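Local coordinates for trehalose synthase regulatory protein (Candida albicans, PDB 5HUS) that probably serves as a regulatory subunit of the fungal trehalose synthase complex and has a C-terminal domain of the HAD-type trehalose-phosphatase family, at residues S201-A204 and I205-V208; T177-E180 and H181-V184; S80-D83 and I84-K87; R163-D166 and T167-E170; S254-E257 and A258-Y262. All coordinates share one frame; numbering follows the deposited sequence.

How the contacts relate
Contacts 1 and 5 lie nearest the middle, their centres each about 9 Å from the centre of the chain, and they are the two that touch. Ser-201 OG meets Asn-259 OD1 there, and Leu-202 and Arg-206 pack on the other helix. Contact 1 is almost wholly buried. Contact 5 is mixed, with a water-bridged glutamate pair on one side. Contact 3 belongs to the same mixed sheet domain, on a helix with a buried apolar side and a mixed outer side. Contacts 2 and 4 share helix 161-179 and lie farther out. Contact 4 is regular helix with a threonine hydroxyl on a carbonyl. Contact 2 is where the chain leaves that helix through a glycine.

Contact 1. Residues S201-A204 and I205-V208; sequences SLKA and IRLV
Ile-205 packs back on the carbonyl of Ser-201, one turn earlier in helix 200-213. Its N donates to Ser-201 O at 3.0 Å. CG1 of Ile-205 stands beside its own backbone N (chi1 -70°), which brings it 3.3 Å from the same Ser-201 O. Val-208 repeats the pattern on Ala-204. Val-208 N reaches Ala-204 O at 2.9 Å in a nearly straight bond (172° at the hydrogen), and Val-208 CG2 lies 3.3 Å from Ala-204 O. This is the tight side of the helix. Ile-205 and Val-208 press on strand 20-26, at Ile-24 and Leu-22. Ala-204 and Val-208 also meet Ile-95 of strand 93-96.

The other side is polar and more open at Lys-203, though Arg-206 is buried. Lys-203 and Arg-206 run alongside each other, pointing the same way, with Lys-203 CG 4.0 Å from Arg-206 NH2. Their charged ends have different partners. Lys-203 NZ goes to Gln-229 O. Arg-206 holds Gln-230 O and Phe-228 O, and forms a salt bridge with Asp-235. A bend at chi3 (66°) turns Arg-206 NE to a water 2.8 Å away, in the guanidinium plane. That water donates to Lys-203 O at 2.6 Å. The arrangement is that of a largely buried helix packed on the central mixed sheet of a HAD-type core.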
loop_
_atom_site.group_PDB
_atom_site.type_symbol
_atom_site.label_atom_id
_atom_site.label_comp_id
_atom_site.label_asym_id
_atom_site.label_seq_id
_atom_site.Cartn_x
_atom_site.Cartn_y
_atom_site.Cartn_z
ATOM N N SER A 201 2.103 -5.765 2.159
ATOM C CA SER A 201 2.545 -4.409 1.805
ATOM C C SER A 201 3.984 -4.187 2.258
ATOM O O SER A 201 4.777 -3.548 1.567
ATOM C CB SER A 201 1.620 -3.342 2.409
ATOM O OG SER A 201 1.671 -3.355 3.824
ATOM N N LEU A 202 4.325 -4.731 3.423
ATOM C CA LEU A 202 5.693 -4.634 3.931
ATOM C C LEU A 202 6.655 -5.370 3.013
ATOM O O LEU A 202 7.739 -4.875 2.712
ATOM C CB LEU A 202 5.793 -5.200 5.352
ATOM C CG LEU A 202 5.389 -4.325 6.543
ATOM C CD1 LEU A 202 3.934 -3.924 6.500
ATOM C CD2 LEU A 202 5.695 -5.061 7.842
ATOM N N LYS A 203 6.256 -6.555 2.567
ATOM C CA LYS A 203 7.105 -7.353 1.691
ATOM C C LYS A 203 7.296 -6.678 0.334
ATOM O O LYS A 203 8.377 -6.761 -0.253
ATOM C CB LYS A 203 6.523 -8.760 1.522
ATOM C CG LYS A 203 6.511 -9.542 2.829
ATOM C CD LYS A 203 6.094 -10.990 2.641
ATOM C CE LYS A 203 6.118 -11.730 3.969
ATOM N NZ LYS A 203 5.742 -13.173 3.820
ATOM N N ALA A 204 6.262 -5.997 -0.156
ATOM C CA ALA A 204 6.377 -5.278 -1.421
ATOM C C ALA A 204 7.312 -4.079 -1.296
ATOM O O ALA A 204 8.119 -3.822 -2.184
ATOM C CB ALA A 204 5.003 -4.830 -1.915
ATOM N N ILE A 205 7.197 -3.347 -0.194
ATOM C CA ILE A 205 8.071 -2.209 0.038
ATOM C C ILE A 205 9.518 -2.693 0.118
ATOM O O ILE A 205 10.411 -2.117 -0.498
ATOM C CB ILE A 205 7.682 -1.444 1.320
ATOM C CG1 ILE A 205 6.350 -0.713 1.096
ATOM C CG2 ILE A 205 8.797 -0.441 1.705
ATOM C CD1 ILE A 205 5.766 -0.074 2.337
ATOM N N ARG A 206 9.733 -3.789 0.839
ATOM C CA ARG A 206 11.070 -4.362 0.960
ATOM C C ARG A 206 11.610 -4.786 -0.401
ATOM O O ARG A 206 12.783 -4.585 -0.692
ATOM C CB ARG A 206 11.061 -5.555 1.919
ATOM C CG ARG A 206 12.404 -6.273 2.000
ATOM C CD ARG A 206 12.375 -7.406 3.022
ATOM N NE ARG A 206 11.475 -8.488 2.640
ATOM C CZ ARG A 206 11.252 -9.570 3.381
ATOM N NH1 ARG A 206 11.867 -9.716 4.548
ATOM N NH2 ARG A 206 10.411 -10.505 2.955
ATOM N N LEU A 207 10.748 -5.354 -1.238
ATOM C CA LEU A 207 11.147 -5.775 -2.580
ATOM C C LEU A 207 11.552 -4.584 -3.452
ATOM O O LEU A 207 12.600 -4.600 -4.103
ATOM C CB LEU A 207 10.008 -6.568 -3.245
ATOM C CG LEU A 207 10.208 -7.133 -4.657
ATOM C CD1 LEU A 207 9.301 -8.336 -4.863
ATOM C CD2 LEU A 207 9.926 -6.098 -5.753
ATOM N N VAL A 208 10.710 -3.556 -3.482
ATOM C CA VAL A 208 11.014 -2.363 -4.266
ATOM C C VAL A 208 12.292 -1.699 -3.761
ATOM O O VAL A 208 13.168 -1.344 -4.551
ATOM C CB VAL A 208 9.837 -1.368 -4.235
ATOM C CG1 VAL A 208 10.225 -0.052 -4.890
ATOM C CG2 VAL A 208 8.622 -1.985 -4.934
HETATM O O HOH W 1 10.246 -8.585 0.164
#

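Contact 2. Residues T177-E180 and H181-V184; sequences TLFE and HNGV
Phe-179 and Val-184 meet across a Schellman motif, where the chain leaves helix 161-179 and enters strand 184-189. The backbone bonds define the motif. Gly-183 N donates to Glu-180 O at 2.9 Å. Val-184 N reaches back to Phe-179 O at 3.4 Å, a weak bond. Phe-179 O also accepts from Asn-182 N at 2.9 Å. Gly-183 has a positive phi (73°), a conformation that favours glycine and lets the chain leave the helix for the strand.

The apolar contact is the one expected of this motif. Phe-179 CB lies 4.1 Å from Val-184 CB, and both side chains continue onto helix 116-136, at Ile-126 and Trp-122. Asn-182 adds a polar neighbour. Its ND2 is 3.7 Å from Phe-179 CD1, with amide and ring planes 60° apart.

Water and side-chain hydrogen bonds come next. One water donates to Thr-177 O at 2.7 Å and accepts from His-181 N. The same water is 2.8 Å from His-181 ND1, in the plane of the imidazole. Glu-180 extends away from the turn, and its OE2 is hydrogen-bonded to His-185 NE2.

The last kind is a ring contact. The His-181 ring turns back over the end of the helix because its CG stands between the backbone N and the carbonyl carbon (chi1 69°). This brings His-181 CE1 to 3.0 Å from Leu-178 O.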
loop_
_atom_site.group_PDB
_atom_site.type_symbol
_atom_site.label_atom_id
_atom_site.label_comp_id
_atom_site.label_asym_id
_atom_site.label_seq_id
_atom_site.Cartn_x
_atom_site.Cartn_y
_atom_site.Cartn_z
ATOM N N THR A 177 -10.079 -17.778 11.839
ATOM C CA THR A 177 -9.979 -19.115 12.425
ATOM C C THR A 177 -9.499 -20.121 11.380
ATOM O O THR A 177 -8.605 -20.928 11.642
ATOM C CB THR A 177 -11.325 -19.585 13.005
ATOM O OG1 THR A 177 -11.765 -18.665 14.013
ATOM C CG2 THR A 177 -11.190 -20.981 13.615
ATOM N N LEU A 178 -10.067 -20.040 10.181
ATOM C CA LEU A 178 -9.794 -21.027 9.141
ATOM C C LEU A 178 -8.531 -20.763 8.316
ATOM O O LEU A 178 -7.933 -21.706 7.799
ATOM C CB LEU A 178 -10.987 -21.135 8.192
ATOM C CG LEU A 178 -12.310 -21.627 8.789
ATOM C CD1 LEU A 178 -13.317 -21.890 7.689
ATOM C CD2 LEU A 178 -12.099 -22.873 9.631
ATOM N N PHE A 179 -8.121 -19.506 8.177
ATOM C CA PHE A 179 -7.017 -19.209 7.262
ATOM C C PHE A 179 -5.771 -18.594 7.884
ATOM O O PHE A 179 -4.767 -18.413 7.195
ATOM C CB PHE A 179 -7.520 -18.295 6.136
ATOM C CG PHE A 179 -8.419 -18.993 5.165
ATOM C CD1 PHE A 179 -7.897 -19.617 4.041
ATOM C CD2 PHE A 179 -9.784 -19.053 5.385
ATOM C CE1 PHE A 179 -8.722 -20.272 3.149
ATOM C CE2 PHE A 179 -10.616 -19.704 4.495
ATOM C CZ PHE A 179 -10.083 -20.316 3.376
ATOM N N GLU A 180 -5.816 -18.271 9.175
ATOM C CA GLU A 180 -4.657 -17.685 9.840
ATOM C C GLU A 180 -3.388 -18.533 9.668
ATOM O O GLU A 180 -2.309 -17.990 9.467
ATOM C CB GLU A 180 -4.937 -17.470 11.328
ATOM C CG GLU A 180 -3.735 -17.006 12.123
ATOM C CD GLU A 180 -4.060 -16.688 13.570
ATOM O OE1 GLU A 180 -4.668 -17.544 14.249
ATOM O OE2 GLU A 180 -3.703 -15.579 14.028
ATOM N N HIS A 181 -3.520 -19.859 9.715
ATOM C CA HIS A 181 -2.346 -20.726 9.584
ATOM C C HIS A 181 -1.697 -20.619 8.204
ATOM O O HIS A 181 -0.542 -20.994 8.031
ATOM C CB HIS A 181 -2.711 -22.192 9.866
ATOM C CG HIS A 181 -3.586 -22.809 8.821
ATOM N ND1 HIS A 181 -4.960 -22.817 8.916
ATOM C CD2 HIS A 181 -3.284 -23.443 7.663
ATOM C CE1 HIS A 181 -5.467 -23.437 7.864
ATOM N NE2 HIS A 181 -4.472 -23.822 7.086
ATOM N N ASN A 182 -2.446 -20.116 7.228
ATOM C CA ASN A 182 -1.910 -19.906 5.887
ATOM C C ASN A 182 -1.251 -18.538 5.718
ATOM O O ASN A 182 -0.837 -18.180 4.621
ATOM C CB ASN A 182 -3.016 -20.057 4.843
ATOM C CG ASN A 182 -3.527 -21.477 4.740
ATOM O OD1 ASN A 182 -2.760 -22.433 4.855
ATOM N ND2 ASN A 182 -4.828 -21.623 4.520
ATOM N N GLY A 183 -1.171 -17.776 6.801
ATOM C CA GLY A 183 -0.638 -16.422 6.735
ATOM C C GLY A 183 -1.611 -15.466 6.071
ATOM O O GLY A 183 -1.207 -14.525 5.384
ATOM N N VAL A 184 -2.902 -15.717 6.271
ATOM C CA VAL A 184 -3.961 -14.888 5.705
ATOM C C VAL A 184 -4.870 -14.386 6.825
ATOM O O VAL A 184 -5.218 -15.145 7.723
ATOM C CB VAL A 184 -4.788 -15.673 4.662
ATOM C CG1 VAL A 184 -6.022 -14.888 4.234
ATOM C CG2 VAL A 184 -3.920 -16.029 3.465
HETATM O O HOH W 2 -5.990 -21.216 10.953
#

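Contact 3. Residues S80-D83 and I84-K87; sequences SDLD and IMFK
In Leu-82 and Phe-86, chi1 (-73° and -71°) sets CG beside the backbone N, and chi2 of Leu-82 (168°) turns CD2 toward the ring. Their side chains then lie side by side and point the same way. They sit on helix 79-86, the crossover helix of the beta-alpha-beta unit between strands 69-74 and 93-96. Leu-82 CD2 touches Phe-86 CE2 at 4.1 Å. The same methyl lies 4.3 Å from Met-85 SD. Leu-82 and Phe-86 both reach strand 93-96, at Ala-96 and Leu-94. Phe-86 and Met-85 also pack on Pro-53.

Met-85 is extended beyond CG. Its CG passes 3.3 Å from Asp-81 O, the oxygen that accepts Met-85 N at 3.0 Å. On another side of the helix, Ile-84 is exposed, and its CG1 lies 3.4 Å from Ser-80 O. Asp-83 is occupied elsewhere: OD1 forms a salt bridge with Lys-103, and OD2 accepts from Trp-110 NE1. The buried side is apolar; the outer side is mixed.

Leu-82 O has two neighbours in Phe-86. It takes Phe-86 N at 2.9 Å, and it also lies at the edge of the Phe-86 ring, in its plane, 3.6 Å from Phe-86 CD2.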
loop_
_atom_site.group_PDB
_atom_site.type_symbol
_atom_site.label_atom_id
_atom_site.label_comp_id
_atom_site.label_asym_id
_atom_site.label_seq_id
_atom_site.Cartn_x
_atom_site.Cartn_y
_atom_site.Cartn_z
ATOM N N SER A 80 -5.063 -4.818 -13.610
ATOM C CA SER A 80 -5.706 -4.384 -14.846
ATOM C C SER A 80 -6.248 -2.954 -14.750
ATOM O O SER A 80 -6.160 -2.195 -15.717
ATOM C CB SER A 80 -6.819 -5.368 -15.236
ATOM O OG SER A 80 -7.796 -5.482 -14.219
ATOM N N ASP A 81 -6.786 -2.571 -13.592
ATOM C CA ASP A 81 -7.255 -1.193 -13.405
ATOM C C ASP A 81 -6.096 -0.198 -13.386
ATOM O O ASP A 81 -6.194 0.888 -13.954
ATOM C CB ASP A 81 -8.075 -1.059 -12.120
ATOM C CG ASP A 81 -9.475 -1.641 -12.256
ATOM O OD1 ASP A 81 -9.851 -2.023 -13.380
ATOM O OD2 ASP A 81 -10.196 -1.711 -11.240
ATOM N N LEU A 82 -4.999 -0.561 -12.722
ATOM C CA LEU A 82 -3.840 0.315 -12.662
ATOM C C LEU A 82 -3.166 0.465 -14.022
ATOM O O LEU A 82 -2.686 1.545 -14.356
ATOM C CB LEU A 82 -2.830 -0.202 -11.619
ATOM C CG LEU A 82 -3.331 0.030 -10.191
ATOM C CD1 LEU A 82 -2.487 -0.728 -9.168
ATOM C CD2 LEU A 82 -3.377 1.520 -9.863
ATOM N N ASP A 83 -3.110 -0.617 -14.791
ATOM C CA ASP A 83 -2.514 -0.561 -16.126
ATOM C C ASP A 83 -3.317 0.376 -17.030
ATOM O O ASP A 83 -2.748 1.113 -17.834
ATOM C CB ASP A 83 -2.431 -1.955 -16.752
ATOM C CG ASP A 83 -1.236 -2.761 -16.263
ATOM O OD1 ASP A 83 -0.288 -2.177 -15.698
ATOM O OD2 ASP A 83 -1.246 -3.992 -16.473
ATOM N N ILE A 84 -4.639 0.355 -16.893
ATOM C CA ILE A 84 -5.477 1.294 -17.647
ATOM C C ILE A 84 -5.205 2.731 -17.206
ATOM O O ILE A 84 -5.037 3.634 -18.036
ATOM C CB ILE A 84 -6.978 0.963 -17.486
ATOM C CG1 ILE A 84 -7.333 -0.279 -18.311
ATOM C CG2 ILE A 84 -7.836 2.156 -17.888
ATOM C CD1 ILE A 84 -8.707 -0.841 -18.025
ATOM N N MET A 85 -5.126 2.943 -15.896
ATOM C CA MET A 85 -4.918 4.277 -15.354
ATOM C C MET A 85 -3.589 4.899 -15.735
ATOM O O MET A 85 -3.524 6.093 -16.041
ATOM C CB MET A 85 -5.029 4.257 -13.834
ATOM C CG MET A 85 -6.441 4.146 -13.305
ATOM S SD MET A 85 -6.399 4.030 -11.507
ATOM C CE MET A 85 -8.086 4.467 -11.094
ATOM N N PHE A 86 -2.525 4.101 -15.716
ATOM C CA PHE A 86 -1.179 4.666 -15.806
ATOM C C PHE A 86 -0.420 4.247 -17.062
ATOM O O PHE A 86 0.797 4.405 -17.126
ATOM C CB PHE A 86 -0.378 4.289 -14.549
ATOM C CG PHE A 86 -0.842 5.010 -13.316
ATOM C CD1 PHE A 86 -0.368 6.275 -13.022
ATOM C CD2 PHE A 86 -1.782 4.440 -12.471
ATOM C CE1 PHE A 86 -0.807 6.951 -11.904
ATOM C CE2 PHE A 86 -2.223 5.112 -11.349
ATOM C CZ PHE A 86 -1.738 6.369 -11.064
ATOM N N LYS A 87 -1.144 3.748 -18.061
ATOM C CA LYS A 87 -0.532 3.292 -19.310
ATOM C C LYS A 87 0.326 4.377 -19.963
ATOM O O LYS A 87 1.366 4.080 -20.546
ATOM C CB LYS A 87 -1.606 2.811 -20.298
ATOM C CG LYS A 87 -2.594 3.875 -20.762
ATOM C CD LYS A 87 -3.551 3.320 -21.825
ATOM C CE LYS A 87 -4.512 4.391 -22.336
ATOM N NZ LYS A 87 -5.514 3.860 -23.314
#

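Contact 4. Residues R163-D166 and T167-E170; sequences RSLD and TMGE
Arg-163 offers its carbonyl oxygen to two donors of Thr-167, one turn on in helix 161-179. Thr-167 N reaches Arg-163 O at 2.9 Å. Thr-167 OG1 also donates to Arg-163 O, at 3.0 Å. The two arrive from opposite faces of the carbonyl plane. The hydroxyl gets there because OG1 stands beside the backbone N (chi1 -62°).

Ser-164 comes next. Its O accepts Met-168 N at 2.9 Å. Ser-164 OG pairs with Ser-156 OG and lies 3.9 Å from Met-168 CE.

Leu-165 meets the same Met-168 methyl. Its CD2 is 3.9 Å from Met-168 CE, and the two chains cross at a slant. Met-168 bends at chi3 (-72°), which turns CE back to both residues. Leu-165 O accepts Gly-169 N at 2.9 Å.

Asp-166 closes the segment, its O taking Glu-170 N at 2.9 Å. The carboxylate of Glu-170 leads away to a salt bridge with Lys-133 of helix 116-136. The two helices pair beside the four-stranded antiparallel sheet, consistent with the cap domain of HAD-type trehalose-phosphatases.

The Thr-167 hydroxyl donates within its own helix, and Arg-163 O takes two bonds. The buried methionine methyl, by contrast, is held by packing alone.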
loop_
_atom_site.group_PDB
_atom_site.type_symbol
_atom_site.label_atom_id
_atom_site.label_comp_id
_atom_site.label_asym_id
_atom_site.label_seq_id
_atom_site.Cartn_x
_atom_site.Cartn_y
_atom_site.Cartn_z
ATOM N N ARG A 163 -26.435 -4.779 12.966
ATOM C CA ARG A 163 -26.446 -6.094 12.335
ATOM C C ARG A 163 -25.279 -6.234 11.365
ATOM O O ARG A 163 -24.633 -7.281 11.297
ATOM C CB ARG A 163 -27.765 -6.333 11.601
ATOM C CG ARG A 163 -27.812 -7.649 10.847
ATOM C CD ARG A 163 -29.032 -7.741 9.949
ATOM N NE ARG A 163 -29.059 -9.001 9.213
ATOM C CZ ARG A 163 -30.026 -9.357 8.373
ATOM N NH1 ARG A 163 -31.053 -8.545 8.156
ATOM N NH2 ARG A 163 -29.966 -10.527 7.749
ATOM N N SER A 164 -25.019 -5.165 10.618
ATOM C CA SER A 164 -23.930 -5.145 9.652
ATOM C C SER A 164 -22.584 -5.368 10.336
ATOM O O SER A 164 -21.842 -6.282 9.970
ATOM C CB SER A 164 -23.925 -3.822 8.888
ATOM O OG SER A 164 -22.960 -3.834 7.852
ATOM N N LEU A 165 -22.278 -4.536 11.330
ATOM C CA LEU A 165 -21.028 -4.655 12.080
ATOM C C LEU A 165 -20.891 -6.018 12.747
ATOM O O LEU A 165 -19.795 -6.587 12.803
ATOM C CB LEU A 165 -20.928 -3.556 13.139
ATOM C CG LEU A 165 -20.661 -2.139 12.633
ATOM C CD1 LEU A 165 -20.828 -1.145 13.766
ATOM C CD2 LEU A 165 -19.267 -2.044 12.035
ATOM N N ASP A 166 -22.005 -6.531 13.263
ATOM C CA ASP A 166 -22.026 -7.846 13.887
ATOM C C ASP A 166 -21.641 -8.919 12.875
ATOM O O ASP A 166 -20.809 -9.784 13.158
ATOM C CB ASP A 166 -23.408 -8.140 14.479
ATOM C CG ASP A 166 -23.660 -7.398 15.784
ATOM O OD1 ASP A 166 -22.892 -6.465 16.104
ATOM O OD2 ASP A 166 -24.634 -7.742 16.485
ATOM N N THR A 167 -22.244 -8.852 11.691
ATOM C CA THR A 167 -21.979 -9.830 10.642
ATOM C C THR A 167 -20.535 -9.744 10.153
ATOM O O THR A 167 -19.894 -10.769 9.913
ATOM C CB THR A 167 -22.938 -9.652 9.452
ATOM O OG1 THR A 167 -24.282 -9.871 9.892
ATOM C CG2 THR A 167 -22.615 -10.643 8.344
ATOM N N MET A 168 -20.017 -8.527 10.022
ATOM C CA MET A 168 -18.636 -8.344 9.580
ATOM C C MET A 168 -17.650 -8.854 10.632
ATOM O O MET A 168 -16.653 -9.490 10.296
ATOM C CB MET A 168 -18.364 -6.873 9.244
ATOM C CG MET A 168 -19.032 -6.424 7.943
ATOM S SD MET A 168 -18.450 -4.842 7.298
ATOM C CE MET A 168 -19.163 -3.698 8.481
ATOM N N GLY A 169 -17.932 -8.590 11.903
ATOM C CA GLY A 169 -17.084 -9.081 12.980
ATOM C C GLY A 169 -17.108 -10.598 13.049
ATOM O O GLY A 169 -16.085 -11.240 13.307
ATOM N N GLU A 170 -18.283 -11.171 12.807
ATOM C CA GLU A 170 -18.451 -12.618 12.784
ATOM C C GLU A 170 -17.627 -13.226 11.651
ATOM O O GLU A 170 -16.981 -14.264 11.814
ATOM C CB GLU A 170 -19.935 -12.967 12.626
ATOM C CG GLU A 170 -20.276 -14.425 12.813
ATOM C CD GLU A 170 -20.035 -15.255 11.567
ATOM O OE1 GLU A 170 -20.305 -14.755 10.453
ATOM O OE2 GLU A 170 -19.569 -16.408 11.706
#

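Contact 5. Residues S254-E257 and A258-Y262; sequences SIDE and ANYEY
Asp-256 O accepts Tyr-260 N at 2.8 Å, one of four regular i to i+4 bonds that open helix 254-265. This helix is the beta-alpha-beta crossover between strands 243-250 and 272-278. The same oxygen lies over one face of the tyrosine ring, 3.2 Å from Tyr-260 CD2 and offset toward the rim. Chi1 (-65°) sets CG beside the backbone N and carries the ring back over that carbonyl. Asp-256 CB adds a contact 3.8 Å from Tyr-260 CE2. Glu-257 comes to the ring from its edge. Its OE2 is 3.5 Å from Tyr-260 CD2, with carboxylate and ring planes 60° apart. A bend at chi2 (-52°) brings the carboxylate round to this position. The ring also meets Tyr-248 of strand 243-250, and Tyr-260 OH bonds Gly-251 O.

On another side, Ile-255 and Asn-259 run side by side, with Ile-255 CG2 4.1 Å from Asn-259 ND2. The amide is bonded further on: ND2 to Tyr-248 OH, and OD1 to Ser-201 OG of helix 200-213.

Glu-257 has a second neighbour in Glu-261, one turn later. Glu-257 OE1 and Glu-261 OE2 are 4.8 Å apart. One water donates to Glu-257 OE1 at 2.7 Å and to Glu-261 OE2 at 2.6 Å. Glu-257 OE1 also accepts from Ala-289 N, and OE2 pairs with Thr-288 OG1. The water gives one hydrogen to each carboxylate and probably eases their repulsion, while the loop at Thr-288 and Ala-289 fixes the Glu-257 carboxylate beside the tyrosine.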
loop_
_atom_site.group_PDB
_atom_site.type_symbol
_atom_site.label_atom_id
_atom_site.label_comp_id
_atom_site.label_asym_id
_atom_site.label_seq_id
_atom_site.Cartn_x
_atom_site.Cartn_y
_atom_site.Cartn_z
ATOM N N SER A 254 -4.809 0.680 9.760
ATOM C CA SER A 254 -3.931 -0.291 10.415
ATOM C C SER A 254 -2.789 -0.702 9.497
ATOM O O SER A 254 -1.664 -0.944 9.944
ATOM C CB SER A 254 -4.723 -1.528 10.848
ATOM O OG SER A 254 -5.698 -1.188 11.814
ATOM N N ILE A 255 -3.089 -0.783 8.207
ATOM C CA ILE A 255 -2.099 -1.181 7.220
ATOM C C ILE A 255 -1.075 -0.069 7.011
ATOM O O ILE A 255 0.120 -0.338 6.910
ATOM C CB ILE A 255 -2.768 -1.564 5.888
ATOM C CG1 ILE A 255 -3.438 -2.933 6.039
ATOM C CG2 ILE A 255 -1.753 -1.586 4.753
ATOM C CD1 ILE A 255 -3.940 -3.527 4.747
ATOM N N ASP A 256 -1.540 1.178 6.961
ATOM C CA ASP A 256 -0.629 2.315 6.922
ATOM C C ASP A 256 0.311 2.282 8.119
ATOM O O ASP A 256 1.510 2.532 7.988
ATOM C CB ASP A 256 -1.400 3.636 6.911
ATOM C CG ASP A 256 -2.006 3.943 5.561
ATOM O OD1 ASP A 256 -1.283 3.830 4.553
ATOM O OD2 ASP A 256 -3.205 4.288 5.512
ATOM N N GLU A 257 -0.243 1.960 9.283
ATOM C CA GLU A 257 0.523 1.976 10.520
ATOM C C GLU A 257 1.665 0.976 10.479
ATOM O O GLU A 257 2.768 1.291 10.922
ATOM C CB GLU A 257 -0.380 1.698 11.721
ATOM C CG GLU A 257 -1.267 2.880 12.082
ATOM C CD GLU A 257 -0.479 4.165 12.243
ATOM O OE1 GLU A 257 0.599 4.127 12.876
ATOM O OE2 GLU A 257 -0.935 5.213 11.730
ATOM N N ALA A 258 1.401 -0.214 9.939
ATOM C CA ALA A 258 2.445 -1.219 9.790
ATOM C C ALA A 258 3.533 -0.705 8.859
ATOM O O ALA A 258 4.718 -0.925 9.101
ATOM C CB ALA A 258 1.876 -2.528 9.277
ATOM N N ASN A 259 3.129 -0.018 7.794
ATOM C CA ASN A 259 4.098 0.571 6.875
ATOM C C ASN A 259 4.907 1.698 7.519
ATOM O O ASN A 259 6.111 1.799 7.287
ATOM C CB ASN A 259 3.395 1.073 5.610
ATOM C CG ASN A 259 2.820 -0.060 4.776
ATOM O OD1 ASN A 259 3.269 -1.201 4.871
ATOM N ND2 ASN A 259 1.821 0.249 3.952
ATOM N N TYR A 260 4.260 2.550 8.317
ATOM C CA TYR A 260 4.990 3.631 8.993
ATOM C C TYR A 260 6.053 3.050 9.914
ATOM O O TYR A 260 7.205 3.474 9.902
ATOM C CB TYR A 260 4.059 4.532 9.818
ATOM C CG TYR A 260 3.055 5.317 9.016
ATOM C CD1 TYR A 260 3.416 5.961 7.841
ATOM C CD2 TYR A 260 1.737 5.406 9.437
ATOM C CE1 TYR A 260 2.480 6.684 7.110
ATOM C CE2 TYR A 260 0.801 6.113 8.715
ATOM C CZ TYR A 260 1.173 6.745 7.555
ATOM O OH TYR A 260 0.226 7.440 6.847
ATOM N N GLU A 261 5.650 2.082 10.723
ATOM C CA GLU A 261 6.578 1.463 11.661
ATOM C C GLU A 261 7.750 0.806 10.935
ATOM O O GLU A 261 8.896 0.900 11.385
ATOM C CB GLU A 261 5.839 0.449 12.533
ATOM C CG GLU A 261 4.844 1.090 13.489
ATOM C CD GLU A 261 4.035 0.069 14.265
ATOM O OE1 GLU A 261 4.428 -1.112 14.279
ATOM O OE2 GLU A 261 3.002 0.448 14.859
ATOM N N TYR A 262 7.473 0.163 9.804
ATOM C CA TYR A 262 8.532 -0.475 9.022
ATOM C C TYR A 262 9.503 0.544 8.428
ATOM O O TYR A 262 10.722 0.390 8.539
ATOM C CB TYR A 262 7.940 -1.343 7.901
ATOM C CG TYR A 262 8.997 -1.947 6.994
ATOM C CD1 TYR A 262 10.063 -2.671 7.519
ATOM C CD2 TYR A 262 8.935 -1.789 5.616
ATOM C CE1 TYR A 262 11.037 -3.218 6.696
ATOM C CE2 TYR A 262 9.898 -2.334 4.783
ATOM C CZ TYR A 262 10.951 -3.047 5.329
ATOM O OH TYR A 262 11.912 -3.594 4.506
HETATM O O HOH W 3 1.527 2.563 14.819
#